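Local coordinates for GST N-terminal domain-containing protein (Pseudomonas syringae pv. tomato, PDB 3IC8), which is of unknown function but has the two-domain build of glutathione S-transferases and may act on or bind glutathione, at residues Leu22-Val27 against Pro80-Gln85; Ala18-Gly23 against Arg214-Gly219; Ala45-Tyr50 against Ala60-Asp65. One frame throughout, in Å; residues are numbered along the deposited sequence.

Contact 1. Residues Leu22-Val27 against Pro80-Gln85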
ATOM      1  N   LEU A  22     -20.379   0.880   6.657  1.00 21.16           N
ATOM      2  CA  LEU A  22     -20.626  -0.467   6.240  1.00 20.83           C
ATOM      3  C   LEU A  22     -19.354  -1.253   6.072  1.00 20.73           C
ATOM      4  O   LEU A  22     -19.319  -2.397   6.359  1.00 21.06           O
ATOM      5  CB  LEU A  22     -21.516  -0.509   5.015  1.00 20.83           C
ATOM      6  CG  LEU A  22     -22.926  -0.041   5.312  1.00 19.74           C
ATOM      7  CD1 LEU A  22     -23.699   0.211   4.088  1.00 18.51           C
ATOM      8  CD2 LEU A  22     -23.631  -0.971   6.144  1.00 15.27           C
ATOM      9  N   GLY A  23     -18.309  -0.624   5.596  1.00 20.89           N
ATOM     10  CA  GLY A  23     -17.030  -1.273   5.480  1.00 21.27           C
ATOM     11  C   GLY A  23     -16.366  -1.692   6.765  1.00 22.04           C
ATOM     12  O   GLY A  23     -15.806  -2.743   6.847  1.00 21.86           O
ATOM     13  N   PHE A  24     -16.423  -0.832   7.760  1.00 22.02           N
ATOM     14  CA  PHE A  24     -15.842  -1.066   9.047  1.00 22.22           C
ATOM     15  C   PHE A  24     -16.516  -2.251   9.706  1.00 22.32           C
ATOM     16  O   PHE A  24     -15.888  -3.069  10.288  1.00 21.66           O
ATOM     17  CB  PHE A  24     -15.983   0.226   9.844  1.00 22.50           C
ATOM     18  CG  PHE A  24     -15.547   0.146  11.254  1.00 22.48           C
ATOM     19  CD1 PHE A  24     -14.229   0.106  11.586  1.00 20.92           C
ATOM     20  CD2 PHE A  24     -16.456   0.161  12.241  1.00 21.75           C
ATOM     21  CE1 PHE A  24     -13.860   0.061  12.836  1.00 19.43           C
ATOM     22  CE2 PHE A  24     -16.061   0.113  13.506  1.00 22.35           C
ATOM     23  CZ  PHE A  24     -14.770   0.070  13.799  1.00 22.57           C
ATOM     24  N   LYS A  25     -17.813  -2.329   9.567  1.00 22.93           N
ATOM     25  CA  LYS A  25     -18.588  -3.443  10.051  1.00 24.07           C
ATOM     26  C   LYS A  25     -18.410  -4.781   9.317  1.00 25.10           C
ATOM     27  O   LYS A  25     -18.726  -5.799   9.852  1.00 25.56           O
ATOM     28  CB  LYS A  25     -20.053  -3.071  10.156  1.00 24.01           C
ATOM     29  CG  LYS A  25     -20.373  -2.175  11.294  1.00 23.49           C
ATOM     30  CD  LYS A  25     -20.034  -2.766  12.603  1.00 22.51           C
ATOM     31  CE  LYS A  25     -20.574  -1.898  13.689  1.00 24.03           C
ATOM     32  NZ  LYS A  25     -20.161  -2.279  15.024  1.00 19.71           N
ATOM     33  N   GLY A  26     -17.890  -4.776   8.105  1.00 25.50           N
ATOM     34  CA  GLY A  26     -17.751  -5.988   7.336  1.00 27.12           C
ATOM     35  C   GLY A  26     -19.014  -6.759   7.025  1.00 28.07           C
ATOM     36  O   GLY A  26     -19.039  -7.963   7.074  1.00 28.42           O
ATOM     37  N   VAL A  27     -20.061  -6.040   6.687  1.00 28.60           N
ATOM     38  CA  VAL A  27     -21.364  -6.596   6.525  1.00 28.77           C
ATOM     39  C   VAL A  27     -21.681  -6.584   5.066  1.00 29.12           C
ATOM     40  O   VAL A  27     -21.100  -5.863   4.330  1.00 29.58           O
ATOM     41  CB  VAL A  27     -22.394  -5.744   7.232  1.00 29.41           C
ATOM     42  CG1 VAL A  27     -22.536  -6.159   8.641  1.00 28.02           C
ATOM     43  CG2 VAL A  27     -22.017  -4.310   7.149  1.00 28.65           C
ATOM     44  N   PRO A  80     -16.252  -5.126  14.965  1.00 23.84           N
ATOM     45  CA  PRO A  80     -15.611  -4.073  15.728  1.00 23.45           C
ATOM     46  C   PRO A  80     -16.568  -2.958  16.071  1.00 22.99           C
ATOM     47  O   PRO A  80     -17.497  -2.732  15.375  1.00 22.89           O
ATOM     48  CB  PRO A  80     -14.560  -3.569  14.765  1.00 23.28           C
ATOM     49  CG  PRO A  80     -15.091  -3.810  13.496  1.00 22.57           C
ATOM     50  CD  PRO A  80     -15.893  -5.036  13.555  1.00 23.40           C
ATOM     51  N   ALA A  81     -16.311  -2.260  17.152  1.00 22.90           N
ATOM     52  CA  ALA A  81     -17.273  -1.339  17.694  1.00 23.13           C
ATOM     53  C   ALA A  81     -17.076   0.091  17.305  1.00 23.16           C
ATOM     54  O   ALA A  81     -15.999   0.618  17.352  1.00 23.71           O
ATOM     55  CB  ALA A  81     -17.325  -1.456  19.172  1.00 23.20           C
ATOM     56  N   PHE A  82     -18.172   0.699  16.922  1.00 22.52           N
ATOM     57  CA  PHE A  82     -18.277   2.120  16.764  1.00 22.45           C
ATOM     58  C   PHE A  82     -18.091   2.831  18.074  1.00 23.01           C
ATOM     59  O   PHE A  82     -17.524   3.872  18.106  1.00 23.27           O
ATOM     60  CB  PHE A  82     -19.615   2.501  16.178  1.00 22.48           C
ATOM     61  CG  PHE A  82     -19.709   2.312  14.718  1.00 21.20           C
ATOM     62  CD1 PHE A  82     -18.698   2.673  13.906  1.00 21.45           C
ATOM     63  CD2 PHE A  82     -20.806   1.755  14.167  1.00 20.09           C
ATOM     64  CE1 PHE A  82     -18.805   2.494  12.601  1.00 19.45           C
ATOM     65  CE2 PHE A  82     -20.889   1.587  12.869  1.00 18.21           C
ATOM     66  CZ  PHE A  82     -19.894   1.946  12.094  1.00 19.94           C
ATOM     67  N   TYR A  83     -18.566   2.271  19.169  1.00 23.78           N
ATOM     68  CA  TYR A  83     -18.382   2.915  20.451  1.00 23.70           C
ATOM     69  C   TYR A  83     -17.699   2.067  21.471  1.00 24.35           C
ATOM     70  O   TYR A  83     -18.331   1.388  22.214  1.00 24.98           O
ATOM     71  CB  TYR A  83     -19.724   3.312  21.013  1.00 23.52           C
ATOM     72  CG  TYR A  83     -20.549   4.106  20.086  1.00 23.57           C
ATOM     73  CD1 TYR A  83     -21.400   3.496  19.222  1.00 23.26           C
ATOM     74  CD2 TYR A  83     -20.482   5.469  20.074  1.00 23.79           C
ATOM     75  CE1 TYR A  83     -22.131   4.192  18.394  1.00 24.05           C
ATOM     76  CE2 TYR A  83     -21.230   6.176  19.238  1.00 25.21           C
ATOM     77  CZ  TYR A  83     -22.053   5.527  18.394  1.00 24.59           C
ATOM     78  OH  TYR A  83     -22.824   6.208  17.538  1.00 26.41           O
ATOM     79  N   PRO A  84     -16.400   2.159  21.543  1.00 25.20           N
ATOM     80  CA  PRO A  84     -15.594   1.295  22.383  1.00 25.89           C
ATOM     81  C   PRO A  84     -15.901   1.421  23.855  1.00 26.67           C
ATOM     82  O   PRO A  84     -16.109   2.518  24.314  1.00 27.43           O
ATOM     83  CB  PRO A  84     -14.202   1.823  22.128  1.00 25.96           C
ATOM     84  CG  PRO A  84     -14.290   2.539  20.954  1.00 25.50           C
ATOM     85  CD  PRO A  84     -15.574   3.139  20.873  1.00 25.12           C
ATOM     86  N   GLN A  85     -15.894   0.318  24.587  1.00 26.97           N
ATOM     87  CA  GLN A  85     -16.281   0.346  25.977  1.00 27.70           C
ATOM     88  C   GLN A  85     -15.397   1.247  26.790  1.00 27.25           C
ATOM     89  O   GLN A  85     -14.202   1.144  26.756  1.00 27.98           O
ATOM     90  CB  GLN A  85     -16.186  -1.035  26.582  1.00 28.32           C
ATOM     91  CG  GLN A  85     -17.099  -2.047  25.965  1.00 31.59           C
ATOM     92  CD  GLN A  85     -17.896  -2.824  26.977  1.00 36.32           C
ATOM     93  OE1 GLN A  85     -19.112  -2.880  26.894  1.00 39.72           O
ATOM     94  NE2 GLN A  85     -17.218  -3.438  27.927  1.00 35.59           N
TER
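Pro80 meets the end of helix 16-25 in two ways, through its ring and through its carbonyl. The peptide bond before it is cis, and Pro80 CG lies over one face of the Phe24 ring, 4.0 Å from the Phe24 ring centroid and offset toward the rim, a CH-pi contact. Pro80 CG also reaches back to the helix, 3.4 Å from Phe24 O. Pro80 O takes a hydrogen bond of 2.7 Å from Lys25 NZ, the donor tilted 22° from the carbonyl plane. A long chain suits this place: Lys25 is bent at its second torsion (chi2 -60°) and then runs straight, and its ammonium group also forms a salt bridge with Glu74 and a hydrogen bond to the carbonyl of Lys77, which probably makes burying the charge tolerable. Ala81 contributes mostly backbone, its O lying at the edge of the Phe24 ring, 3.8 Å from Phe24 CZ. Phe82 follows with a flat ring near-parallel to that of Phe24 (planes at 27°) but slid aside, so that they barely overlap; Phe82 CE1 comes 3.3 Å from Phe24 CD2. At another part of the ring, Phe82 CE2 is 3.6 Å from Lys25 CE, so the lysine lends its methylenes to the apolar packing and its nitrogen to the carbonyl. Gly26, with positive phi, ends the helix in a Schellman motif. Here the first helix of a thioredoxin-like N-terminal domain is packed by the linker that leads to helix 88-110, as in the glutathione S-transferase fold.

Contact 2. Residues Ala18-Gly23 against Arg214-Gly219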
ATOM      1  N   ALA A  18     -21.437   6.845   5.334  1.00 22.51           N
ATOM      2  CA  ALA A  18     -22.258   5.669   5.558  1.00 22.86           C
ATOM      3  C   ALA A  18     -21.721   4.410   4.922  1.00 22.95           C
ATOM      4  O   ALA A  18     -21.836   3.358   5.465  1.00 23.56           O
ATOM      5  CB  ALA A  18     -23.612   5.913   5.100  1.00 22.76           C
ATOM      6  N   ARG A  19     -21.151   4.552   3.748  1.00 22.70           N
ATOM      7  CA  ARG A  19     -20.513   3.486   3.042  1.00 23.00           C
ATOM      8  C   ARG A  19     -19.299   2.935   3.779  1.00 22.73           C
ATOM      9  O   ARG A  19     -19.068   1.760   3.801  1.00 22.62           O
ATOM     10  CB  ARG A  19     -20.107   4.026   1.684  1.00 22.87           C
ATOM     11  CG  ARG A  19     -20.774   3.385   0.544  1.00 23.91           C
ATOM     12  CD  ARG A  19     -21.421   4.319  -0.442  1.00 24.09           C
ATOM     13  NE  ARG A  19     -20.679   5.523  -0.765  1.00 25.89           N
ATOM     14  CZ  ARG A  19     -21.208   6.579  -1.355  1.00 25.27           C
ATOM     15  NH1 ARG A  19     -22.459   6.591  -1.692  1.00 26.47           N
ATOM     16  NH2 ARG A  19     -20.495   7.629  -1.596  1.00 23.91           N
ATOM     17  N   LEU A  20     -18.507   3.821   4.344  1.00 22.00           N
ATOM     18  CA  LEU A  20     -17.376   3.452   5.157  1.00 21.37           C
ATOM     19  C   LEU A  20     -17.833   2.747   6.390  1.00 21.20           C
ATOM     20  O   LEU A  20     -17.192   1.868   6.858  1.00 22.20           O
ATOM     21  CB  LEU A  20     -16.485   4.635   5.483  1.00 20.86           C
ATOM     22  CG  LEU A  20     -15.775   5.234   4.292  1.00 21.13           C
ATOM     23  CD1 LEU A  20     -15.320   6.608   4.541  1.00 19.19           C
ATOM     24  CD2 LEU A  20     -14.678   4.404   3.787  1.00 19.42           C
HETATM   25  N   MSE A  21     -18.959   3.166   6.917  1.00 21.03           N
HETATM   26  CA  MSE A  21     -19.502   2.572   8.102  1.00 20.84           C
HETATM   27  C   MSE A  21     -19.834   1.132   7.821  1.00 21.21           C
HETATM   28  O   MSE A  21     -19.590   0.273   8.613  1.00 21.90           O
HETATM   29  CB  MSE A  21     -20.728   3.330   8.571  1.00 20.00           C
HETATM   30  CG  MSE A  21     -20.462   4.561   9.390  1.00 20.00           C
HETATM   31 SE   MSE A  21     -21.906   5.791   9.547  1.00 20.00          SE
HETATM   32  CE  MSE A  21     -23.132   4.784  10.488  1.00 20.00           C
ATOM     33  N   LEU A  22     -20.379   0.880   6.657  1.00 21.16           N
ATOM     34  CA  LEU A  22     -20.626  -0.467   6.240  1.00 20.83           C
ATOM     35  C   LEU A  22     -19.354  -1.253   6.072  1.00 20.73           C
ATOM     36  O   LEU A  22     -19.319  -2.397   6.359  1.00 21.06           O
ATOM     37  CB  LEU A  22     -21.516  -0.509   5.015  1.00 20.83           C
ATOM     38  CG  LEU A  22     -22.926  -0.041   5.312  1.00 19.74           C
ATOM     39  CD1 LEU A  22     -23.699   0.211   4.088  1.00 18.51           C
ATOM     40  CD2 LEU A  22     -23.631  -0.971   6.144  1.00 15.27           C
ATOM     41  N   GLY A  23     -18.309  -0.624   5.596  1.00 20.89           N
ATOM     42  CA  GLY A  23     -17.030  -1.273   5.480  1.00 21.27           C
ATOM     43  C   GLY A  23     -16.366  -1.692   6.765  1.00 22.04           C
ATOM     44  O   GLY A  23     -15.806  -2.743   6.847  1.00 21.86           O
ATOM     45  N   ARG A 214      -5.625   5.095   6.305  1.00 20.64           N
ATOM     46  CA  ARG A 214      -5.994   3.964   7.088  1.00 21.04           C
ATOM     47  C   ARG A 214      -7.490   3.866   7.314  1.00 20.94           C
ATOM     48  O   ARG A 214      -8.063   2.824   7.214  1.00 21.05           O
ATOM     49  CB  ARG A 214      -5.289   4.082   8.419  1.00 21.54           C
ATOM     50  CG  ARG A 214      -5.043   2.818   9.132  1.00 23.10           C
ATOM     51  CD  ARG A 214      -4.568   3.065  10.528  1.00 23.75           C
ATOM     52  NE  ARG A 214      -3.152   3.263  10.559  1.00 25.22           N
ATOM     53  CZ  ARG A 214      -2.541   4.353  10.975  1.00 26.22           C
ATOM     54  NH1 ARG A 214      -3.215   5.387  11.431  1.00 25.03           N
ATOM     55  NH2 ARG A 214      -1.233   4.401  10.931  1.00 26.01           N
ATOM     56  N   VAL A 215      -8.118   4.970   7.651  1.00 20.32           N
ATOM     57  CA  VAL A 215      -9.544   5.014   7.863  1.00 19.66           C
ATOM     58  C   VAL A 215     -10.359   4.745   6.615  1.00 20.17           C
ATOM     59  O   VAL A 215     -11.368   4.126   6.671  1.00 21.18           O
ATOM     60  CB  VAL A 215      -9.970   6.305   8.533  1.00 19.28           C
ATOM     61  CG1 VAL A 215     -11.386   6.287   8.850  1.00 18.00           C
ATOM     62  CG2 VAL A 215      -9.205   6.508   9.772  1.00 18.30           C
ATOM     63  N   LEU A 216      -9.910   5.261   5.491  1.00 19.93           N
ATOM     64  CA  LEU A 216     -10.517   5.050   4.191  1.00 19.06           C
ATOM     65  C   LEU A 216     -10.367   3.620   3.703  1.00 18.82           C
ATOM     66  O   LEU A 216     -11.119   3.150   2.914  1.00 17.95           O
ATOM     67  CB  LEU A 216      -9.942   6.021   3.172  1.00 18.98           C
ATOM     68  CG  LEU A 216     -10.555   7.390   2.922  1.00 18.97           C
ATOM     69  CD1 LEU A 216     -11.427   7.834   3.980  1.00 18.29           C
ATOM     70  CD2 LEU A 216      -9.524   8.405   2.703  1.00 19.02           C
ATOM     71  N   GLY A 217      -9.367   2.935   4.214  1.00 19.29           N
ATOM     72  CA  GLY A 217      -8.997   1.595   3.829  1.00 19.11           C
ATOM     73  C   GLY A 217      -9.877   0.480   4.293  1.00 19.74           C
ATOM     74  O   GLY A 217      -9.716  -0.634   3.865  1.00 20.23           O
ATOM     75  N   PHE A 218     -10.770   0.795   5.213  1.00 19.89           N
ATOM     76  CA  PHE A 218     -11.795  -0.113   5.680  1.00 19.79           C
ATOM     77  C   PHE A 218     -12.748  -0.408   4.550  1.00 19.96           C
ATOM     78  O   PHE A 218     -13.390  -1.422   4.521  1.00 20.00           O
ATOM     79  CB  PHE A 218     -12.540   0.467   6.873  1.00 20.02           C
ATOM     80  CG  PHE A 218     -11.801   0.371   8.162  1.00 18.85           C
ATOM     81  CD1 PHE A 218     -11.681  -0.811   8.824  1.00 19.50           C
ATOM     82  CD2 PHE A 218     -11.235   1.463   8.717  1.00 19.95           C
ATOM     83  CE1 PHE A 218     -11.003  -0.893   9.987  1.00 17.40           C
ATOM     84  CE2 PHE A 218     -10.567   1.372   9.886  1.00 20.28           C
ATOM     85  CZ  PHE A 218     -10.448   0.196  10.514  1.00 19.99           C
ATOM     86  N   GLY A 219     -12.842   0.510   3.611  1.00 19.68           N
ATOM     87  CA  GLY A 219     -13.624   0.288   2.427  1.00 18.83           C
ATOM     88  C   GLY A 219     -15.117   0.375   2.587  1.00 19.01           C
ATOM     89  O   GLY A 219     -15.593   0.911   3.556  1.00 18.86           O
TER
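Leu20 and Gly23, one turn apart on helix 16-25, meet the loop that leaves helix 206-216, at the interface between the thioredoxin-like and the helical domain of a glutathione S-transferase fold. The Leu20 side chain can be followed outward. CB and CG form the stem: with CG anti to the carbonyl carbon (chi1 -66°), both methyls are carried over to the other segment. Leu20 CD1 lies 4.1 Å from Leu216 CD1, the two side chains crossing at a slant. Leu20 CD2 turns to backbone instead, 3.9 Å from Leu216 O and 3.6 Å from Gly219 O. A branched apolar residue fits because its two methyls serve different neighbours, and Phe183 of helix 180-193 packs on it as well. The loop is a type I turn from Leu216 to Gly219, closed by the bond from Gly219 N to Leu216 O at 3.2 Å. Gly219 takes a positive phi, which glycine adopts easily, and Phe218 O is bound by Asn28 of the second subunit. Across from this turn Gly23 has no side chain, and the carbonyl of Gly219 settles against its bare alpha carbon. Two CA-H···O contacts converge there: Gly219 O lies 3.5 Å from Leu20 CA and 3.2 Å from Gly23 CA, with angles at hydrogen of 168° and 162°.

Contact 3. Residues Ala45-Tyr50 against Ala60-Asp65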
ATOM      1  N   ALA A  45     -42.113   6.402   0.173  1.00 18.13           N
ATOM      2  CA  ALA A  45     -42.987   5.305   0.406  1.00 18.20           C
ATOM      3  C   ALA A  45     -42.599   4.589   1.663  1.00 18.11           C
ATOM      4  O   ALA A  45     -43.453   4.184   2.394  1.00 17.78           O
ATOM      5  CB  ALA A  45     -42.931   4.368  -0.730  1.00 17.91           C
ATOM      6  N   LEU A  46     -41.308   4.480   1.924  1.00 17.97           N
ATOM      7  CA  LEU A  46     -40.831   4.008   3.204  1.00 17.96           C
ATOM      8  C   LEU A  46     -40.696   5.038   4.313  1.00 17.60           C
ATOM      9  O   LEU A  46     -41.165   4.838   5.381  1.00 18.06           O
ATOM     10  CB  LEU A  46     -39.506   3.301   3.022  1.00 17.87           C
ATOM     11  CG  LEU A  46     -39.359   2.357   1.852  1.00 18.34           C
ATOM     12  CD1 LEU A  46     -37.937   2.136   1.593  1.00 18.83           C
ATOM     13  CD2 LEU A  46     -40.030   1.076   2.094  1.00 18.49           C
ATOM     14  N   THR A  47     -40.031   6.137   4.060  1.00 17.80           N
ATOM     15  CA  THR A  47     -39.821   7.166   5.060  1.00 17.55           C
ATOM     16  C   THR A  47     -41.020   7.938   5.563  1.00 17.77           C
ATOM     17  O   THR A  47     -41.021   8.387   6.675  1.00 17.07           O
ATOM     18  CB  THR A  47     -38.791   8.151   4.633  1.00 17.78           C
ATOM     19  OG1 THR A  47     -39.264   8.836   3.492  1.00 17.60           O
ATOM     20  CG2 THR A  47     -37.535   7.445   4.291  1.00 17.26           C
ATOM     21  N   GLY A  48     -42.032   8.116   4.746  1.00 17.62           N
ATOM     22  CA  GLY A  48     -43.056   9.067   5.083  1.00 18.45           C
ATOM     23  C   GLY A  48     -42.722  10.476   4.681  1.00 18.78           C
ATOM     24  O   GLY A  48     -43.348  11.408   5.098  1.00 18.82           O
ATOM     25  N   GLY A  49     -41.753  10.623   3.812  1.00 19.12           N
ATOM     26  CA  GLY A  49     -41.327  11.926   3.379  1.00 19.81           C
ATOM     27  C   GLY A  49     -40.033  12.516   3.882  1.00 20.22           C
ATOM     28  O   GLY A  49     -39.616  13.509   3.365  1.00 20.59           O
ATOM     29  N   TYR A  50     -39.362  11.882   4.821  1.00 20.22           N
ATOM     30  CA  TYR A  50     -38.035  12.308   5.148  1.00 20.21           C
ATOM     31  C   TYR A  50     -37.198  11.953   3.952  1.00 20.65           C
ATOM     32  O   TYR A  50     -37.259  10.858   3.460  1.00 20.23           O
ATOM     33  CB  TYR A  50     -37.541  11.553   6.360  1.00 20.11           C
ATOM     34  CG  TYR A  50     -36.157  11.913   6.806  1.00 20.63           C
ATOM     35  CD1 TYR A  50     -35.930  13.031   7.556  1.00 19.67           C
ATOM     36  CD2 TYR A  50     -35.087  11.121   6.493  1.00 21.60           C
ATOM     37  CE1 TYR A  50     -34.705  13.359   7.960  1.00 20.80           C
ATOM     38  CE2 TYR A  50     -33.851  11.441   6.903  1.00 23.15           C
ATOM     39  CZ  TYR A  50     -33.658  12.566   7.643  1.00 23.07           C
ATOM     40  OH  TYR A  50     -32.399  12.894   8.049  1.00 23.39           O
ATOM     41  N   ALA A  60     -39.187  -3.855   7.435  1.00 23.20           N
ATOM     42  CA  ALA A  60     -40.150  -2.801   7.571  1.00 23.66           C
ATOM     43  C   ALA A  60     -39.704  -1.803   8.615  1.00 23.62           C
ATOM     44  O   ALA A  60     -40.496  -1.077   9.123  1.00 23.87           O
ATOM     45  CB  ALA A  60     -41.496  -3.352   7.896  1.00 23.23           C
ATOM     46  N   ASP A  61     -38.423  -1.784   8.925  1.00 24.15           N
ATOM     47  CA  ASP A  61     -37.857  -0.778   9.794  1.00 24.76           C
ATOM     48  C   ASP A  61     -36.945   0.129   9.002  1.00 25.06           C
ATOM     49  O   ASP A  61     -36.060  -0.314   8.321  1.00 25.47           O
ATOM     50  CB  ASP A  61     -37.083  -1.405  10.939  1.00 24.67           C
ATOM     51  CG  ASP A  61     -37.965  -2.068  11.943  1.00 25.78           C
ATOM     52  OD1 ASP A  61     -38.591  -1.386  12.734  1.00 25.09           O
ATOM     53  OD2 ASP A  61     -38.013  -3.284  11.952  1.00 25.57           O
ATOM     54  N   ILE A  62     -37.203   1.414   9.101  1.00 24.96           N
ATOM     55  CA  ILE A  62     -36.485   2.403   8.370  1.00 24.89           C
ATOM     56  C   ILE A  62     -35.744   3.279   9.338  1.00 25.15           C
ATOM     57  O   ILE A  62     -36.314   3.773  10.262  1.00 25.44           O
ATOM     58  CB  ILE A  62     -37.445   3.209   7.515  1.00 25.25           C
ATOM     59  CG1 ILE A  62     -37.801   2.407   6.284  1.00 26.32           C
ATOM     60  CG2 ILE A  62     -36.815   4.445   7.025  1.00 23.85           C
ATOM     61  CD1 ILE A  62     -39.034   1.678   6.389  1.00 27.93           C
ATOM     62  N   TYR A  63     -34.455   3.451   9.119  1.00 24.87           N
ATOM     63  CA  TYR A  63     -33.628   4.232  10.011  1.00 24.66           C
ATOM     64  C   TYR A  63     -33.088   5.466   9.335  1.00 25.45           C
ATOM     65  O   TYR A  63     -32.445   5.387   8.337  1.00 25.73           O
ATOM     66  CB  TYR A  63     -32.484   3.382  10.525  1.00 24.15           C
ATOM     67  CG  TYR A  63     -32.920   2.199  11.316  1.00 23.36           C
ATOM     68  CD1 TYR A  63     -32.914   2.224  12.674  1.00 22.60           C
ATOM     69  CD2 TYR A  63     -33.353   1.063  10.703  1.00 21.97           C
ATOM     70  CE1 TYR A  63     -33.303   1.175  13.378  1.00 22.63           C
ATOM     71  CE2 TYR A  63     -33.742   0.025  11.403  1.00 22.33           C
ATOM     72  CZ  TYR A  63     -33.717   0.076  12.744  1.00 22.42           C
ATOM     73  OH  TYR A  63     -34.115  -0.994  13.466  1.00 24.03           O
ATOM     74  N   CYS A  64     -33.367   6.606   9.935  1.00 26.24           N
ATOM     75  CA  CYS A  64     -33.074   7.912   9.400  1.00 27.36           C
ATOM     76  C   CYS A  64     -31.977   8.546  10.179  1.00 27.50           C
ATOM     77  O   CYS A  64     -31.976   8.500  11.360  1.00 28.38           O
ATOM     78  CB  CYS A  64     -34.288   8.809   9.535  1.00 27.38           C
ATOM     79  SG  CYS A  64     -35.709   8.315   8.657  1.00 29.76           S
ATOM     80  N   ASP A  65     -31.018   9.113   9.491  1.00 27.57           N
ATOM     81  CA  ASP A  65     -29.943   9.819  10.131  1.00 28.11           C
ATOM     82  C   ASP A  65     -28.795   8.888  10.354  1.00 28.05           C
ATOM     83  O   ASP A  65     -28.951   7.858  10.952  1.00 27.93           O
ATOM     84  CB  ASP A  65     -30.387  10.429  11.444  1.00 28.27           C
ATOM     85  CG  ASP A  65     -29.436  11.477  11.936  1.00 29.96           C
ATOM     86  OD1 ASP A  65     -29.491  12.603  11.465  1.00 32.30           O
ATOM     87  OD2 ASP A  65     -28.613  11.188  12.784  1.00 32.32           O
TER
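Ile62, Tyr50 and Cys64 bury the most surface here, as two neighbouring patches. Ile62, in the strand 61-63, uses its two branches separately. Its longer arm ends at Leu46, with Ile62 CD1 3.8 Å from Leu46 CB, beside the last turn of helix 41-47. Ile62 CG2, anti to the backbone N, meets Thr47 CG2 at 4.1 Å, the two side chains crossing at about a right angle. A beta-branched residue is at home in a strand, and its two arms let it touch two successive helix residues, Leu46 and Thr47. Two residues on, Cys64 points the same way and meets the Tyr50 ring. Cys64 SG lies 3.6 Å from Tyr50 CD2, an oblique sulfur-aromatic contact, while Cys64 CB is 3.7 Å from Tyr50 CE2 and makes an off-centre CH-pi contact, 29° off the ring normal. The small, polarisable thiol of Cys64 can lie against the broad Tyr50 ring without needing a hydrogen bond. The Tyr50 ring gets there because its CG stands anti to the backbone N (chi1 -180°), extending it along the strand toward Asp65. The turn between the patches is pinned by Thr47: its hydroxyl gives a hydrogen bond of 2.8 Å from Thr47 OG1 to Tyr50 O and accepts one of 3.1 Å from Gly49 N, an ST turn. Gly48 and Gly49 both have positive phi, conformations glycine tolerates readily. Asp65 follows as N-cap of helix 66-76, its carboxylate bonding weakly to Ala67 N. Across the contact no hydrogen bond forms. Apolar and sulfur-aromatic packing therefore joins helix 41-47 and the loop after it to residues 60-65 within this thioredoxin-like domain, while the polar groups of Thr47 and Asp65 are spent on local turn and helix capping.

Contacts 1 and 2 both start from helix 16-25, share Leu22 and Gly23, and have centres about 10 Å apart. They touch, Phe24 CD1 lying 3.7 Å from Phe218 CE1 and Phe82 CZ 3.8 Å from Met21 CG, so linker and helical domain both pack on one helix, and each contact also reaches the second subunit. Contact 3 stands apart within the N-terminal domain: its centre is about 23 Å from that of contact 1 (nearest atoms about 9 Å) and 24 Å from that of contact 2 (nearest atoms about 7 Å). In glutathione S-transferases the turn between strand and helix, where Asp65 caps helix 66-76, usually borders the glutathione site, which probably holds here too.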